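Local coordinates for protein inorganic pyrophosphatase (Coxiella burnetii, PDB 3TR4) that probably hydrolyses inorganic pyrophosphate to two phosphate ions, as a magnesium-dependent hexameric enzyme of the PPase family, at residues M95-E100 / F140-K144. Residues are numbered along the deposited sequence; the frame is centred on the assembly and turned at random.
Sequences MKMEDE and FERYK
M95 and M97, both selenomethionines on one face of strand 86-99, close on the ring of F140 of helix 130-142. Each makes a Met-aromatic contact, with SE set obliquely to the ring. The SE of M95 lies 4.9 Å from the F140 ring centroid, and that of M97 lies 5.2 Å from it. The M95 chain runs straight out with CG anti to the backbone N (chi1 -170°). It bends only at chi3, which lays CE 3.7 Å from F140 CG. The M97 side chain as a whole crosses that of F140 at about a right angle. Its CE sits 3.7 Å from F140 CB and 3.1 Å from F140 O. That carbonyl oxygen is buried here and has no hydrogen-bond partner in the model. This end is apolar and tightly packed.

The other end is polar and looser. K144 reaches across in an extended chain, and its NZ forms a salt bridge with E100 OE1 at 3.0 Å. E100 OE1 accepts this bond with its syn lone pair. E100 is exposed, and its OE1 also accepts a hydrogen bond from W151 N. D99 OD2 is 4.1 Å from K144 NZ, too far for a salt bridge. D99 OD1 instead accepts hydrogen bonds from A101 N and G102 N. K144 may partly offset the charge of D99, whose carboxylate lies close to that of D104, a manganese ligand.

Within 140-144, the ring of Y143, a predicted substrate-binding residue, lies between K144 CG and F140 CD1. The contact packs the C-terminal part of helix 130-142 against the curled sheet, the barrel core of family I pyrophosphatases. There strand 86-99 pairs antiparallel with 106-111 and 152-159; M95, M97 and F140 touch K106 of the former.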
loop_
_atom_site.group_PDB
_atom_site.type_symbol
_atom_site.label_atom_id
_atom_site.label_comp_id
_atom_site.label_asym_id
_atom_site.label_seq_id
_atom_site.Cartn_x
_atom_site.Cartn_y
_atom_site.Cartn_z
HETATM N N MSE B 95 7.498 26.915 12.409
HETATM C CA MSE B 95 8.075 26.164 13.508
HETATM C C MSE B 95 9.540 26.551 13.672
HETATM O O MSE B 95 10.361 26.291 12.794
HETATM C CB MSE B 95 7.953 24.663 13.242
HETATM C CG MSE B 95 8.308 23.793 14.432
HETATM SE SE MSE B 95 8.428 21.915 13.945
HETATM C CE MSE B 95 10.103 21.995 12.942
ATOM N N LYS B 96 9.861 27.181 14.795
ATOM C CA LYS B 96 11.225 27.605 15.066
ATOM C C LYS B 96 12.035 26.431 15.598
ATOM O O LYS B 96 11.614 25.751 16.533
ATOM C CB LYS B 96 11.230 28.749 16.081
ATOM C CG LYS B 96 10.562 30.023 15.586
ATOM C CD LYS B 96 11.395 30.705 14.511
ATOM C CE LYS B 96 10.801 32.054 14.127
ATOM N NZ LYS B 96 11.674 32.807 13.184
HETATM N N MSE B 97 13.194 26.186 14.998
HETATM C CA MSE B 97 14.034 25.081 15.437
HETATM C C MSE B 97 15.480 25.291 15.023
HETATM O O MSE B 97 15.769 26.061 14.108
HETATM C CB MSE B 97 13.504 23.742 14.898
HETATM C CG MSE B 97 14.267 23.169 13.706
HETATM SE SE MSE B 97 13.653 21.376 13.158
HETATM C CE MSE B 97 14.009 20.394 14.801
ATOM N N GLU B 98 16.388 24.616 15.715
ATOM C CA GLU B 98 17.787 24.627 15.315
ATOM C C GLU B 98 18.308 23.203 15.235
ATOM O O GLU B 98 17.838 22.315 15.951
ATOM C CB GLU B 98 18.636 25.468 16.270
ATOM C CG GLU B 98 18.843 24.867 17.648
ATOM C CD GLU B 98 19.856 25.647 18.471
ATOM O OE1 GLU B 98 21.000 25.829 18.001
ATOM O OE2 GLU B 98 19.505 26.087 19.585
ATOM N N ASP B 99 19.263 22.979 14.340
ATOM C CA ASP B 99 19.901 21.680 14.245
ATOM C C ASP B 99 21.360 21.809 14.656
ATOM O O ASP B 99 21.749 22.816 15.248
ATOM C CB ASP B 99 19.756 21.087 12.838
ATOM C CG ASP B 99 20.300 22.000 11.752
ATOM O OD1 ASP B 99 21.198 22.822 12.047
ATOM O OD2 ASP B 99 19.832 21.884 10.597
ATOM N N GLU B 100 22.163 20.799 14.345
ATOM C CA GLU B 100 23.563 20.792 14.759
ATOM C C GLU B 100 24.338 21.992 14.208
ATOM O O GLU B 100 25.275 22.476 14.844
ATOM C CB GLU B 100 24.247 19.478 14.356
ATOM C CG GLU B 100 24.337 19.237 12.856
ATOM C CD GLU B 100 23.007 18.852 12.231
ATOM O OE1 GLU B 100 22.086 18.448 12.973
ATOM O OE2 GLU B 100 22.882 18.951 10.991
ATOM N N PHE B 140 10.129 16.378 14.874
ATOM C CA PHE B 140 11.351 17.074 14.487
ATOM C C PHE B 140 12.381 17.151 15.610
ATOM O O PHE B 140 13.570 17.341 15.361
ATOM C CB PHE B 140 11.044 18.438 13.873
ATOM C CG PHE B 140 10.530 18.342 12.469
ATOM C CD1 PHE B 140 11.399 18.074 11.421
ATOM C CD2 PHE B 140 9.181 18.476 12.198
ATOM C CE1 PHE B 140 10.933 17.962 10.126
ATOM C CE2 PHE B 140 8.706 18.366 10.899
ATOM C CZ PHE B 140 9.584 18.110 9.864
ATOM N N GLU B 141 11.925 16.968 16.841
ATOM C CA GLU B 141 12.833 16.897 17.972
ATOM C C GLU B 141 13.523 15.538 18.056
ATOM O O GLU B 141 14.635 15.432 18.566
ATOM C CB GLU B 141 12.085 17.171 19.277
ATOM C CG GLU B 141 11.511 18.569 19.375
ATOM C CD GLU B 141 11.690 19.172 20.752
ATOM O OE1 GLU B 141 12.755 19.782 20.998
ATOM O OE2 GLU B 141 10.769 19.033 21.585
ATOM N N ARG B 142 12.864 14.499 17.548
ATOM C CA ARG B 142 13.331 13.135 17.777
ATOM C C ARG B 142 13.833 12.395 16.535
ATOM O O ARG B 142 14.465 11.348 16.657
ATOM C CB ARG B 142 12.235 12.305 18.457
ATOM C CG ARG B 142 11.850 12.783 19.846
ATOM C CD ARG B 142 13.076 12.948 20.732
ATOM N NE ARG B 142 12.786 12.645 22.131
ATOM C CZ ARG B 142 12.032 13.402 22.924
ATOM N NH1 ARG B 142 11.475 14.510 22.455
ATOM N NH2 ARG B 142 11.828 13.044 24.184
ATOM N N TYR B 143 13.560 12.929 15.349
ATOM C CA TYR B 143 13.822 12.174 14.125
ATOM C C TYR B 143 15.306 11.986 13.779
ATOM O O TYR B 143 15.643 11.170 12.922
ATOM C CB TYR B 143 13.036 12.739 12.932
ATOM C CG TYR B 143 13.615 13.977 12.282
ATOM C CD1 TYR B 143 13.673 14.085 10.898
ATOM C CD2 TYR B 143 14.079 15.044 13.042
ATOM C CE1 TYR B 143 14.188 15.209 10.287
ATOM C CE2 TYR B 143 14.600 16.181 12.434
ATOM C CZ TYR B 143 14.649 16.255 11.057
ATOM O OH TYR B 143 15.163 17.372 10.436
ATOM N N LYS B 144 16.187 12.720 14.452
ATOM C CA LYS B 144 17.627 12.570 14.234
ATOM C C LYS B 144 18.293 11.750 15.339
ATOM O O LYS B 144 19.509 11.549 15.328
ATOM C CB LYS B 144 18.307 13.938 14.140
ATOM C CG LYS B 144 17.962 14.744 12.894
ATOM C CD LYS B 144 18.783 16.029 12.847
ATOM C CE LYS B 144 18.647 16.737 11.510
ATOM N NZ LYS B 144 19.578 17.896 11.398
#